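Local structure of lovastatin nonaketide synthase mokA (Monascus pilosus, 6AD3) at residues Pro77-Leu80 with Gly81-Tyr84; Arg124-Glu127 with Ile128-Thr131; Lys324-Pro327 with Met328-Tyr331; Gly387-Leu390 with Val391-Asp395. The protein catalyses the iterative nine-step formation of the polyketide of monacolin K (lovastatin), and the chain described here is its condensation domain. The protein carries 1 engineered substitution. One frame throughout, in Å; residues are numbered along the deposited sequence.

In the fold
All four contacts are local ones at helix ends or along a helix, and each is partly buried. Interactions 1 and 3 are capping boxes that start helices 80-91 and 327-343, with serine and threonine as the N-caps and glutamine as the partner in both. Interaction 2 closes the opposite kind of end, the C-terminus of helix 112-125, where the Arg130 side chain binds a carbonyl of the last helical turn and one of strand 145-150. Interaction 4 lies within helix 386-401 and ranges from the buried His389 to the exposed Asp395. Interactions 1 and 2 touch where Gln82 meets Ile128. Interactions 3 and 4, their centres about 9 Å apart, join helices 327-343 and 386-401 through Phe330 and Leu390, far from the other pair.

Interaction 1. Residues Pro77-Leu80 with Gly81-Tyr84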
ATOM      1  N   PRO A  77       4.003 -13.666 -19.037  1.00 21.93           N
ATOM      2  CA  PRO A  77       4.787 -13.683 -17.798  1.00 22.22           C
ATOM      3  C   PRO A  77       4.139 -12.815 -16.712  1.00 20.35           C
ATOM      4  O   PRO A  77       3.409 -11.926 -17.046  1.00 18.02           O
ATOM      5  CB  PRO A  77       6.135 -13.085 -18.216  1.00 25.40           C
ATOM      6  CG  PRO A  77       5.904 -12.392 -19.524  1.00 30.33           C
ATOM      7  CD  PRO A  77       4.643 -12.910 -20.135  1.00 25.26           C
ATOM      8  N   LEU A  78       4.424 -13.102 -15.436  1.00 19.56           N
ATOM      9  CA  LEU A  78       4.136 -12.171 -14.358  1.00 18.57           C
ATOM     10  C   LEU A  78       4.788 -10.804 -14.636  1.00 20.63           C
ATOM     11  O   LEU A  78       5.856 -10.700 -15.246  1.00 19.75           O
ATOM     12  CB  LEU A  78       4.599 -12.737 -13.022  1.00 19.49           C
ATOM     13  CG  LEU A  78       4.031 -14.075 -12.521  1.00 23.11           C
ATOM     14  CD1 LEU A  78       4.540 -14.397 -11.124  1.00 24.98           C
ATOM     15  CD2 LEU A  78       2.518 -14.066 -12.540  1.00 23.99           C
ATOM     16  N   SER A  79       4.133  -9.743 -14.217  1.00 19.49           N
ATOM     17  CA  SER A  79       4.789  -8.453 -14.150  1.00 16.99           C
ATOM     18  C   SER A  79       5.934  -8.539 -13.150  1.00 17.26           C
ATOM     19  O   SER A  79       5.996  -9.463 -12.334  1.00 16.92           O
ATOM     20  CB  SER A  79       3.797  -7.356 -13.712  1.00 20.49           C
ATOM     21  OG  SER A  79       3.522  -7.424 -12.320  1.00 20.07           O
ATOM     22  N   LEU A  80       6.820  -7.558 -13.198  1.00 18.33           N
ATOM     23  CA  LEU A  80       7.958  -7.525 -12.298  1.00 17.95           C
ATOM     24  C   LEU A  80       7.454  -7.489 -10.812  1.00 16.75           C
ATOM     25  O   LEU A  80       7.950  -8.219  -9.948  1.00 17.89           O
ATOM     26  CB  LEU A  80       8.827  -6.329 -12.654  1.00 19.33           C
ATOM     27  CG  LEU A  80       9.658  -6.474 -13.937  1.00 21.83           C
ATOM     28  CD1 LEU A  80      10.188  -5.123 -14.385  1.00 22.49           C
ATOM     29  CD2 LEU A  80      10.783  -7.462 -13.714  1.00 22.75           C
ATOM     30  N   GLY A  81       6.486  -6.638 -10.545  1.00 16.67           N
ATOM     31  CA  GLY A  81       5.891  -6.530  -9.215  1.00 18.20           C
ATOM     32  C   GLY A  81       5.186  -7.801  -8.807  1.00 15.66           C
ATOM     33  O   GLY A  81       5.315  -8.245  -7.652  1.00 15.57           O
ATOM     34  N   GLN A  82       4.418  -8.412  -9.720  1.00 15.76           N
ATOM     35  CA  GLN A  82       3.812  -9.719  -9.407  1.00 15.58           C
ATOM     36  C   GLN A  82       4.855 -10.775  -9.050  1.00 17.55           C
ATOM     37  O   GLN A  82       4.665 -11.573  -8.133  1.00 18.48           O
ATOM     38  CB  GLN A  82       2.971 -10.219 -10.557  1.00 16.67           C
ATOM     39  CG  GLN A  82       1.662  -9.475 -10.752  1.00 14.84           C
ATOM     40  CD  GLN A  82       0.954  -9.878 -12.030  1.00 16.02           C
ATOM     41  OE1 GLN A  82       1.583 -10.330 -12.993  1.00 17.27           O
ATOM     42  NE2 GLN A  82      -0.374  -9.820 -12.012  1.00 15.14           N
ATOM     43  N   GLU A  83       5.979 -10.786  -9.785  1.00 17.18           N
ATOM     44  CA  GLU A  83       6.983 -11.789  -9.596  1.00 17.27           C
ATOM     45  C   GLU A  83       7.626 -11.716  -8.207  1.00 17.30           C
ATOM     46  O   GLU A  83       7.755 -12.736  -7.530  1.00 16.52           O
ATOM     47  CB  GLU A  83       8.050 -11.669 -10.694  1.00 23.30           C
ATOM     48  CG  GLU A  83       9.185 -12.669 -10.562  1.00 25.37           C
ATOM     49  CD  GLU A  83      10.200 -12.582 -11.712  1.00 33.68           C
ATOM     50  OE1 GLU A  83       9.893 -12.047 -12.788  1.00 34.69           O
ATOM     51  OE2 GLU A  83      11.352 -12.954 -11.487  1.00 48.11           O
ATOM     52  N   TYR A  84       7.939 -10.504  -7.732  1.00 17.27           N
ATOM     53  CA  TYR A  84       8.531 -10.373  -6.399  1.00 17.66           C
ATOM     54  C   TYR A  84       7.487 -10.733  -5.322  1.00 16.21           C
ATOM     55  O   TYR A  84       7.757 -11.459  -4.395  1.00 17.55           O
ATOM     56  CB  TYR A  84       9.070  -8.955  -6.155  1.00 17.47           C
ATOM     57  CG  TYR A  84       9.835  -8.842  -4.824  1.00 18.20           C
ATOM     58  CD1 TYR A  84      11.109  -9.416  -4.680  1.00 18.01           C
ATOM     59  CD2 TYR A  84       9.250  -8.248  -3.725  1.00 16.68           C
ATOM     60  CE1 TYR A  84      11.785  -9.353  -3.474  1.00 18.28           C
ATOM     61  CE2 TYR A  84       9.892  -8.188  -2.503  1.00 15.73           C
ATOM     62  CZ  TYR A  84      11.165  -8.726  -2.374  1.00 15.85           C
ATOM     63  OH  TYR A  84      11.736  -8.720  -1.135  1.00 17.08           O
TER
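Ser79 and Gln82 bind each other twice where the chain enters helix 80-91. The hydroxyl oxygen OG of Ser79 accepts the backbone N-H of Gln82, with OG 2.9 Å from Gln82 N and an angle of 165° at the hydrogen. In return, OE1 of the Gln82 amide takes the N-H of Ser79; Ser79 N stands 2.9 Å from OE1, somewhat tilted from the plane of the amide. Ser79 OG is placed between its own N and carbonyl carbon (chi1 76°), which turns it toward the first helical turn. The Gln82 chain runs extended beyond CG and brings its amide back past the hydroxyl, with Gln82 CG 3.2 Å from Ser79 OG.

This reciprocal pair is a capping box with Ser79 as the N-cap. N-H groups of a first helical turn lack carbonyls one turn back, and the short serine side chain supplies an acceptor. Glutamine is long enough to reach back to the N-H of the cap residue and offers a neutral acceptor. Regular helical bonding begins at once, Glu83 N lying 2.9 Å from Ser79 O.

Leu78 flanks the box: its CB is 3.9 Å from Gln82 CB, and its CD1 is 3.9 Å from Glu83 CA. Further out, Gln82 NE2 is bonded to Phe209 O, consistent with the amide being held with OE1 toward Ser79. Glu83 forms salt bridges to Arg87 and Arg247, and Arg247 also binds Leu78 O. Leu80 and Tyr84 reach helix 408-414, tying this helix to a distant part of the chain.

Interaction 2. Residues Arg124-Glu127 with Ile128-Thr131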
ATOM      1  N   ARG A 124     -15.711  -8.052 -16.719  1.00 18.08           N
ATOM      2  CA  ARG A 124     -15.540  -8.339 -18.129  1.00 19.61           C
ATOM      3  C   ARG A 124     -14.562  -7.401 -18.839  1.00 20.88           C
ATOM      4  O   ARG A 124     -13.790  -7.850 -19.714  1.00 18.19           O
ATOM      5  CB  ARG A 124     -16.888  -8.254 -18.829  1.00 25.08           C
ATOM      6  CG  ARG A 124     -16.830  -8.339 -20.320  1.00 33.36           C
ATOM      7  CD  ARG A 124     -18.224  -8.677 -20.865  1.00 50.65           C
ATOM      8  NE  ARG A 124     -19.271  -7.871 -20.219  1.00 56.49           N
ATOM      9  CZ  ARG A 124     -20.110  -8.305 -19.264  1.00 51.88           C
ATOM     10  NH1 ARG A 124     -20.082  -9.568 -18.826  1.00 47.53           N
ATOM     11  NH2 ARG A 124     -20.987  -7.460 -18.747  1.00 31.91           N
ATOM     12  N   ARG A 125     -14.583  -6.114 -18.484  1.00 17.13           N
ATOM     13  CA  ARG A 125     -13.746  -5.112 -19.161  1.00 18.00           C
ATOM     14  C   ARG A 125     -12.273  -5.375 -19.045  1.00 15.99           C
ATOM     15  O   ARG A 125     -11.493  -5.015 -19.960  1.00 17.73           O
ATOM     16  CB  ARG A 125     -14.041  -3.686 -18.609  1.00 22.85           C
ATOM     17  CG  ARG A 125     -15.135  -2.973 -19.392  1.00 28.32           C
ATOM     18  CD  ARG A 125     -15.657  -1.763 -18.635  1.00 26.41           C
ATOM     19  NE  ARG A 125     -14.596  -0.793 -18.395  1.00 25.87           N
ATOM     20  CZ  ARG A 125     -14.100   0.016 -19.325  1.00 25.00           C
ATOM     21  NH1 ARG A 125     -14.643   0.057 -20.561  1.00 21.07           N
ATOM     22  NH2 ARG A 125     -13.196   0.883 -18.984  1.00 37.32           N
ATOM     23  N   HIS A 126     -11.843  -5.814 -17.860  1.00 14.41           N
ATOM     24  CA  HIS A 126     -10.428  -5.834 -17.512  1.00 14.57           C
ATOM     25  C   HIS A 126      -9.886  -7.257 -17.470  1.00 15.38           C
ATOM     26  O   HIS A 126     -10.281  -8.071 -16.631  1.00 15.65           O
ATOM     27  CB  HIS A 126     -10.222  -5.152 -16.163  1.00 14.43           C
ATOM     28  CG  HIS A 126     -10.574  -3.707 -16.179  1.00 14.16           C
ATOM     29  ND1 HIS A 126     -11.830  -3.236 -15.845  1.00 18.54           N
ATOM     30  CD2 HIS A 126      -9.929  -2.669 -16.746  1.00 12.27           C
ATOM     31  CE1 HIS A 126     -11.872  -1.930 -16.061  1.00 13.07           C
ATOM     32  NE2 HIS A 126     -10.712  -1.563 -16.567  1.00 17.90           N
ATOM     33  N   GLU A 127      -8.912  -7.503 -18.316  1.00 14.44           N
ATOM     34  CA  GLU A 127      -8.278  -8.795 -18.399  1.00 14.19           C
ATOM     35  C   GLU A 127      -7.776  -9.283 -17.048  1.00 14.81           C
ATOM     36  O   GLU A 127      -7.883 -10.456 -16.742  1.00 13.99           O
ATOM     37  CB  GLU A 127      -7.128  -8.741 -19.393  1.00 15.63           C
ATOM     38  CG  GLU A 127      -7.563  -8.819 -20.832  1.00 17.38           C
ATOM     39  CD  GLU A 127      -6.417  -8.673 -21.812  1.00 19.52           C
ATOM     40  OE1 GLU A 127      -5.259  -8.783 -21.426  1.00 17.51           O
ATOM     41  OE2 GLU A 127      -6.706  -8.658 -23.005  1.00 22.00           O
ATOM     42  N   ILE A 128      -7.214  -8.383 -16.247  1.00 13.27           N
ATOM     43  CA  ILE A 128      -6.579  -8.763 -14.982  1.00 12.65           C
ATOM     44  C   ILE A 128      -7.627  -9.312 -13.992  1.00 14.28           C
ATOM     45  O   ILE A 128      -7.292 -10.058 -13.104  1.00 14.41           O
ATOM     46  CB  ILE A 128      -5.774  -7.574 -14.378  1.00 13.56           C
ATOM     47  CG1 ILE A 128      -4.926  -8.016 -13.182  1.00 13.84           C
ATOM     48  CG2 ILE A 128      -6.683  -6.444 -13.945  1.00 14.67           C
ATOM     49  CD1 ILE A 128      -3.918  -9.102 -13.500  1.00 15.72           C
ATOM     50  N   PHE A 129      -8.917  -9.046 -14.257  1.00 12.64           N
ATOM     51  CA  PHE A 129      -9.983  -9.589 -13.426  1.00 13.66           C
ATOM     52  C   PHE A 129     -10.525 -10.892 -13.995  1.00 13.65           C
ATOM     53  O   PHE A 129     -11.467 -11.487 -13.414  1.00 16.62           O
ATOM     54  CB  PHE A 129     -11.123  -8.570 -13.249  1.00 12.84           C
ATOM     55  CG  PHE A 129     -10.711  -7.316 -12.529  1.00 12.21           C
ATOM     56  CD1 PHE A 129      -9.602  -7.299 -11.681  1.00 13.21           C
ATOM     57  CD2 PHE A 129     -11.420  -6.138 -12.720  1.00 12.70           C
ATOM     58  CE1 PHE A 129      -9.229  -6.138 -11.027  1.00 13.94           C
ATOM     59  CE2 PHE A 129     -11.067  -4.985 -12.041  1.00 13.84           C
ATOM     60  CZ  PHE A 129      -9.967  -4.968 -11.220  1.00 12.84           C
ATOM     61  N   ARG A 130      -9.987 -11.310 -15.146  1.00 14.80           N
ATOM     62  CA  ARG A 130     -10.250 -12.647 -15.695  1.00 16.78           C
ATOM     63  C   ARG A 130      -8.950 -13.374 -15.950  1.00 15.52           C
ATOM     64  O   ARG A 130      -8.746 -14.084 -16.983  1.00 18.91           O
ATOM     65  CB  ARG A 130     -11.145 -12.608 -16.924  1.00 19.42           C
ATOM     66  CG  ARG A 130     -11.010 -11.450 -17.811  1.00 23.31           C
ATOM     67  CD  ARG A 130     -12.165 -11.423 -18.816  1.00 24.42           C
ATOM     68  NE  ARG A 130     -12.069 -10.234 -19.625  1.00 25.95           N
ATOM     69  CZ  ARG A 130     -11.301 -10.085 -20.682  1.00 27.19           C
ATOM     70  NH1 ARG A 130     -11.319  -8.945 -21.320  1.00 27.47           N
ATOM     71  NH2 ARG A 130     -10.626 -11.099 -21.183  1.00 24.16           N
ATOM     72  N   THR A 131      -8.046 -13.209 -14.999  1.00 15.52           N
ATOM     73  CA  THR A 131      -6.738 -13.806 -15.077  1.00 15.65           C
ATOM     74  C   THR A 131      -6.532 -14.866 -13.991  1.00 17.34           C
ATOM     75  O   THR A 131      -6.800 -14.647 -12.805  1.00 16.12           O
ATOM     76  CB  THR A 131      -5.642 -12.717 -15.024  1.00 15.45           C
ATOM     77  OG1 THR A 131      -5.696 -11.949 -16.251  1.00 14.47           O
ATOM     78  CG2 THR A 131      -4.256 -13.326 -14.907  1.00 15.59           C
TER
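Arg130 folds back against Glu127 and Arg124, its guanidinium lying flat beneath the Glu127 backbone: Glu127 CA sits 4.0 Å above the guanidinium plane of Arg130, over its centre. The side chain is extended from CG to NE and presents NE and NH1 side-on to a single atom, Arg124 O, near the guanidinium plane. Arg130 NE is 2.9 Å and Arg130 NH1 3.1 Å from Arg124 O. The Glu127 chain crosses at a slant, with its carboxylate plane turned 71° from the guanidinium. The Phe129 ring meets His126 obliquely, Phe129 CD2 lying 3.8 Å from His126 CB, and the two ring planes are inclined at 64°.

The turn ends helix 112-125 through a short 3-10 segment and leads into strand 131-135. Glu127 O is gripped from opposite faces of its plane by Arg130 N, 2.8 Å away, and by the Thr131 hydroxyl, with OG1 2.7 Å from Glu127 O. Arg130 NH2 is bonded to Phe150 O, so the guanidinium bridges helix end and strand 145-150.

Carbonyls in a last helical turn lack the usual i+4 N-H; the negative end of the helix dipole would probably favour a cation here, and arginine brings several N-H groups to Arg124 O.

Interaction 3. Residues Lys324-Pro327 with Met328-Tyr331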
ATOM      1  N   LYS A 324       7.309  26.133  -0.444  1.00 22.44           N
ATOM      2  CA  LYS A 324       7.262  25.586  -1.800  1.00 27.74           C
ATOM      3  C   LYS A 324       7.308  24.071  -1.792  1.00 27.20           C
ATOM      4  O   LYS A 324       7.925  23.447  -2.657  1.00 26.06           O
ATOM      5  CB  LYS A 324       8.427  26.146  -2.649  1.00 30.70           C
ATOM      6  CG  LYS A 324       8.345  27.654  -2.871  1.00 38.43           C
ATOM      7  CD  LYS A 324       9.211  28.077  -4.048  1.00 46.39           C
ATOM      8  CE  LYS A 324       9.584  29.548  -3.981  1.00 60.60           C
ATOM      9  NZ  LYS A 324       8.410  30.412  -4.290  1.00 65.01           N
ATOM     10  N   ALA A 325       6.737  23.491  -0.747  1.00 22.54           N
ATOM     11  CA  ALA A 325       6.668  22.038  -0.581  1.00 20.92           C
ATOM     12  C   ALA A 325       5.204  21.580  -0.557  1.00 21.81           C
ATOM     13  O   ALA A 325       4.258  22.391  -0.615  1.00 21.16           O
ATOM     14  CB  ALA A 325       7.363  21.652   0.710  1.00 18.67           C
ATOM     15  N   THR A 326       4.995  20.282  -0.562  1.00 21.75           N
ATOM     16  CA  THR A 326       3.642  19.744  -0.473  1.00 19.45           C
ATOM     17  C   THR A 326       3.373  19.234   0.947  1.00 18.28           C
ATOM     18  O   THR A 326       4.287  18.865   1.651  1.00 17.77           O
ATOM     19  CB  THR A 326       3.454  18.555  -1.428  1.00 21.13           C
ATOM     20  OG1 THR A 326       4.291  17.486  -1.002  1.00 18.67           O
ATOM     21  CG2 THR A 326       3.825  18.931  -2.871  1.00 22.10           C
ATOM     22  N   PRO A 327       2.093  19.117   1.326  1.00 18.77           N
ATOM     23  CA  PRO A 327       1.781  18.528   2.627  1.00 17.58           C
ATOM     24  C   PRO A 327       2.395  17.121   2.761  1.00 16.37           C
ATOM     25  O   PRO A 327       2.908  16.782   3.807  1.00 15.86           O
ATOM     26  CB  PRO A 327       0.250  18.459   2.611  1.00 19.70           C
ATOM     27  CG  PRO A 327      -0.126  19.698   1.823  1.00 19.40           C
ATOM     28  CD  PRO A 327       0.917  19.769   0.717  1.00 19.56           C
ATOM     29  N   MET A 328       2.352  16.324   1.707  1.00 16.16           N
ATOM     30  CA  MET A 328       2.988  14.995   1.770  1.00 16.73           C
ATOM     31  C   MET A 328       4.419  15.075   2.251  1.00 18.17           C
ATOM     32  O   MET A 328       4.827  14.326   3.146  1.00 16.72           O
ATOM     33  CB  MET A 328       2.973  14.289   0.420  1.00 17.52           C
ATOM     34  CG  MET A 328       3.504  12.849   0.519  1.00 18.17           C
ATOM     35  SD  MET A 328       5.311  12.706   0.347  1.00 22.15           S
ATOM     36  CE  MET A 328       5.457  12.444  -1.420  1.00 24.17           C
ATOM     37  N   GLN A 329       5.163  16.042   1.730  1.00 16.46           N
ATOM     38  CA  GLN A 329       6.558  16.165   2.089  1.00 16.70           C
ATOM     39  C   GLN A 329       6.742  16.602   3.527  1.00 17.06           C
ATOM     40  O   GLN A 329       7.663  16.164   4.178  1.00 15.15           O
ATOM     41  CB  GLN A 329       7.266  17.104   1.153  1.00 16.72           C
ATOM     42  CG  GLN A 329       7.384  16.541  -0.247  1.00 18.26           C
ATOM     43  CD  GLN A 329       7.498  17.621  -1.331  1.00 20.45           C
ATOM     44  OE1 GLN A 329       7.423  18.822  -1.059  1.00 20.63           O
ATOM     45  NE2 GLN A 329       7.510  17.179  -2.570  1.00 20.14           N
ATOM     46  N   PHE A 330       5.796  17.385   4.034  1.00 16.00           N
ATOM     47  CA  PHE A 330       5.784  17.774   5.459  1.00 17.09           C
ATOM     48  C   PHE A 330       5.536  16.540   6.362  1.00 14.28           C
ATOM     49  O   PHE A 330       6.296  16.269   7.327  1.00 15.47           O
ATOM     50  CB  PHE A 330       4.680  18.842   5.697  1.00 16.63           C
ATOM     51  CG  PHE A 330       4.806  19.587   7.030  1.00 16.72           C
ATOM     52  CD1 PHE A 330       4.588  18.926   8.250  1.00 16.96           C
ATOM     53  CD2 PHE A 330       5.021  20.935   7.055  1.00 17.71           C
ATOM     54  CE1 PHE A 330       4.620  19.620   9.446  1.00 17.76           C
ATOM     55  CE2 PHE A 330       5.099  21.611   8.239  1.00 17.64           C
ATOM     56  CZ  PHE A 330       4.915  20.968   9.438  1.00 18.35           C
ATOM     57  N   TYR A 331       4.542  15.731   6.004  1.00 13.96           N
ATOM     58  CA  TYR A 331       4.241  14.559   6.791  1.00 13.66           C
ATOM     59  C   TYR A 331       5.472  13.590   6.784  1.00 14.14           C
ATOM     60  O   TYR A 331       5.802  12.972   7.802  1.00 14.27           O
ATOM     61  CB  TYR A 331       2.973  13.882   6.260  1.00 14.58           C
ATOM     62  CG  TYR A 331       1.721  14.658   6.519  1.00 13.89           C
ATOM     63  CD1 TYR A 331       1.241  14.800   7.810  1.00 16.55           C
ATOM     64  CD2 TYR A 331       0.962  15.221   5.471  1.00 15.68           C
ATOM     65  CE1 TYR A 331       0.128  15.567   8.078  1.00 17.89           C
ATOM     66  CE2 TYR A 331      -0.188  15.956   5.734  1.00 17.29           C
ATOM     67  CZ  TYR A 331      -0.632  16.070   7.054  1.00 17.42           C
ATOM     68  OH  TYR A 331      -1.747  16.831   7.399  1.00 15.69           O
TER
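Between Thr326 and Gln329 the backbone passes from extended (psi 159° at Thr326) into helix, bringing Thr326 CA to 5.3 Å from Gln329 CA. The two residues form a capping box at the start of helix 327-343, closely after the Schellman motif at Lys324 that ends helix 310-322. Thr326 OG1 points into the turn (chi1 65°) and accepts from Gln329 N at 3.2 Å. The extended Gln329 side chain reaches back, and its OE1 receives the N-H of Thr326, with Thr326 N 2.9 Å from OE1 but well above the plane of the amide. Ala325 lies against the same oxygen, its CB 3.3 Å from Gln329 OE1; a small side chain fits so close to the amide.

Pro327 suits the first helical position, where a residue without an N-H loses no helical bond and its ring favours the helical phi. Regular bonding starts with Phe330 N to Thr326 O, and Pro327 O follows, 2.9 Å from Tyr331 N. Outward, Phe330 packs on Ile316 and Leu390, while Met328 and Tyr331 rest on Phe437 and Tyr439 of strand 435-440. The Tyr331 ring also returns along the helix to the proline, where its CE2 is 4.0 Å from Pro327 CB.

Interaction 4. Residues Gly387-Leu390 with Val391-Asp395; sequences GEHL and VATKD
Thr393 stands one turn of alpha-helix 386-401 beyond His389, and its side chain turns back to that residue. Its CB already lies 3.2 Å from His389 O. From there Thr393 OG1, set beside the backbone N of its own residue (chi1 -64°), donates to His389 O at 2.8 Å. The regular helical bond from Thr393 N uses the same oxygen, and the two donors approach from opposite faces of the carbonyl plane. The buried Thr393 hydroxyl thus finds an acceptor within its own helix. The tip meets a second surface as well: Thr393 OG1 sits 3.9 Å above the imidazole plane of His389, over the centre of the ring.

The ring is held from its far end, where His389 NE2 is hydrogen-bonded to His336 ND1 of helix 327-343, while Thr393 packs on Ala333 of that helix. Leu390, buried and apolar, presses on Phe330 and Ala325. The outer side of the helix carries small or charged residues, such as Ala392, whose CB is 3.6 Å from Glu388 O. Lys394 bends at chi2 and chi3 back to its neighbour, and its NZ forms a salt bridge with Asp395 OD1 at 2.9 Å, on the syn side of the carboxylate.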
ATOM      1  N   GLY A 387      11.935  23.774   8.903  1.00 21.29           N
ATOM      2  CA  GLY A 387      11.736  24.386   7.605  1.00 20.27           C
ATOM      3  C   GLY A 387      12.814  24.002   6.617  1.00 21.66           C
ATOM      4  O   GLY A 387      12.530  23.768   5.438  1.00 22.28           O
ATOM      5  N   GLU A 388      14.064  24.050   7.060  1.00 20.90           N
ATOM      6  CA  GLU A 388      15.198  23.634   6.236  1.00 23.33           C
ATOM      7  C   GLU A 388      15.105  22.155   5.847  1.00 20.79           C
ATOM      8  O   GLU A 388      15.376  21.783   4.714  1.00 22.00           O
ATOM      9  CB  GLU A 388      16.516  23.907   6.975  1.00 24.49           C
ATOM     10  CG  GLU A 388      16.719  25.395   7.244  1.00 29.67           C
ATOM     11  CD  GLU A 388      17.933  25.707   8.121  1.00 31.57           C
ATOM     12  OE1 GLU A 388      18.292  24.908   8.991  1.00 32.03           O
ATOM     13  OE2 GLU A 388      18.415  26.850   8.034  1.00 44.69           O
ATOM     14  N   HIS A 389      14.682  21.338   6.793  1.00 22.41           N
ATOM     15  CA  HIS A 389      14.569  19.899   6.570  1.00 19.68           C
ATOM     16  C   HIS A 389      13.432  19.606   5.609  1.00 19.07           C
ATOM     17  O   HIS A 389      13.499  18.656   4.825  1.00 19.43           O
ATOM     18  CB  HIS A 389      14.327  19.221   7.878  1.00 22.38           C
ATOM     19  CG  HIS A 389      14.365  17.730   7.806  1.00 20.71           C
ATOM     20  ND1 HIS A 389      15.440  17.040   7.288  1.00 23.57           N
ATOM     21  CD2 HIS A 389      13.531  16.802   8.320  1.00 21.38           C
ATOM     22  CE1 HIS A 389      15.286  15.749   7.533  1.00 28.39           C
ATOM     23  NE2 HIS A 389      14.109  15.575   8.113  1.00 21.98           N
ATOM     24  N   LEU A 390      12.377  20.407   5.693  1.00 20.75           N
ATOM     25  CA  LEU A 390      11.247  20.276   4.784  1.00 20.40           C
ATOM     26  C   LEU A 390      11.675  20.539   3.358  1.00 20.76           C
ATOM     27  O   LEU A 390      11.346  19.786   2.417  1.00 21.37           O
ATOM     28  CB  LEU A 390      10.142  21.258   5.190  1.00 23.88           C
ATOM     29  CG  LEU A 390       8.927  21.335   4.283  1.00 21.91           C
ATOM     30  CD1 LEU A 390       8.242  19.986   4.115  1.00 24.34           C
ATOM     31  CD2 LEU A 390       7.937  22.351   4.822  1.00 24.56           C
ATOM     32  N   VAL A 391      12.439  21.604   3.156  1.00 20.48           N
ATOM     33  CA  VAL A 391      12.871  21.920   1.818  1.00 20.25           C
ATOM     34  C   VAL A 391      13.804  20.833   1.312  1.00 20.66           C
ATOM     35  O   VAL A 391      13.718  20.410   0.154  1.00 21.74           O
ATOM     36  CB  VAL A 391      13.545  23.313   1.791  1.00 25.32           C
ATOM     37  CG1 VAL A 391      14.335  23.520   0.499  1.00 26.79           C
ATOM     38  CG2 VAL A 391      12.475  24.388   1.937  1.00 25.94           C
ATOM     39  N   ALA A 392      14.698  20.359   2.169  1.00 22.08           N
ATOM     40  CA  ALA A 392      15.648  19.313   1.739  1.00 24.57           C
ATOM     41  C   ALA A 392      14.908  18.013   1.433  1.00 25.12           C
ATOM     42  O   ALA A 392      15.240  17.296   0.493  1.00 21.10           O
ATOM     43  CB  ALA A 392      16.714  19.082   2.785  1.00 26.09           C
ATOM     44  N   THR A 393      13.863  17.752   2.191  1.00 20.84           N
ATOM     45  CA  THR A 393      13.065  16.544   1.980  1.00 21.61           C
ATOM     46  C   THR A 393      12.256  16.666   0.687  1.00 22.99           C
ATOM     47  O   THR A 393      12.197  15.722  -0.109  1.00 19.86           O
ATOM     48  CB  THR A 393      12.150  16.277   3.184  1.00 20.34           C
ATOM     49  OG1 THR A 393      12.967  16.003   4.333  1.00 19.68           O
ATOM     50  CG2 THR A 393      11.243  15.037   2.929  1.00 19.93           C
ATOM     51  N   LYS A 394      11.707  17.846   0.427  1.00 20.19           N
ATOM     52  CA  LYS A 394      11.121  18.138  -0.858  1.00 20.89           C
ATOM     53  C   LYS A 394      12.084  17.829  -2.035  1.00 23.02           C
ATOM     54  O   LYS A 394      11.686  17.215  -3.017  1.00 19.18           O
ATOM     55  CB  LYS A 394      10.666  19.589  -0.888  1.00 21.39           C
ATOM     56  CG  LYS A 394       9.910  20.016  -2.131  1.00 26.06           C
ATOM     57  CD  LYS A 394      10.750  20.864  -3.057  1.00 27.54           C
ATOM     58  CE  LYS A 394      11.243  22.144  -2.408  1.00 29.43           C
ATOM     59  NZ  LYS A 394      12.359  22.735  -3.207  1.00 33.27           N
ATOM     60  N   ASP A 395      13.322  18.292  -1.956  1.00 20.12           N
ATOM     61  CA  ASP A 395      14.292  18.043  -3.041  1.00 22.10           C
ATOM     62  C   ASP A 395      14.619  16.541  -3.182  1.00 23.64           C
ATOM     63  O   ASP A 395      14.731  16.012  -4.290  1.00 20.64           O
ATOM     64  CB  ASP A 395      15.585  18.832  -2.789  1.00 25.33           C
ATOM     65  CG  ASP A 395      15.380  20.331  -2.887  1.00 29.27           C
ATOM     66  OD1 ASP A 395      14.429  20.766  -3.556  1.00 29.85           O
ATOM     67  OD2 ASP A 395      16.130  21.073  -2.225  1.00 32.42           O
TER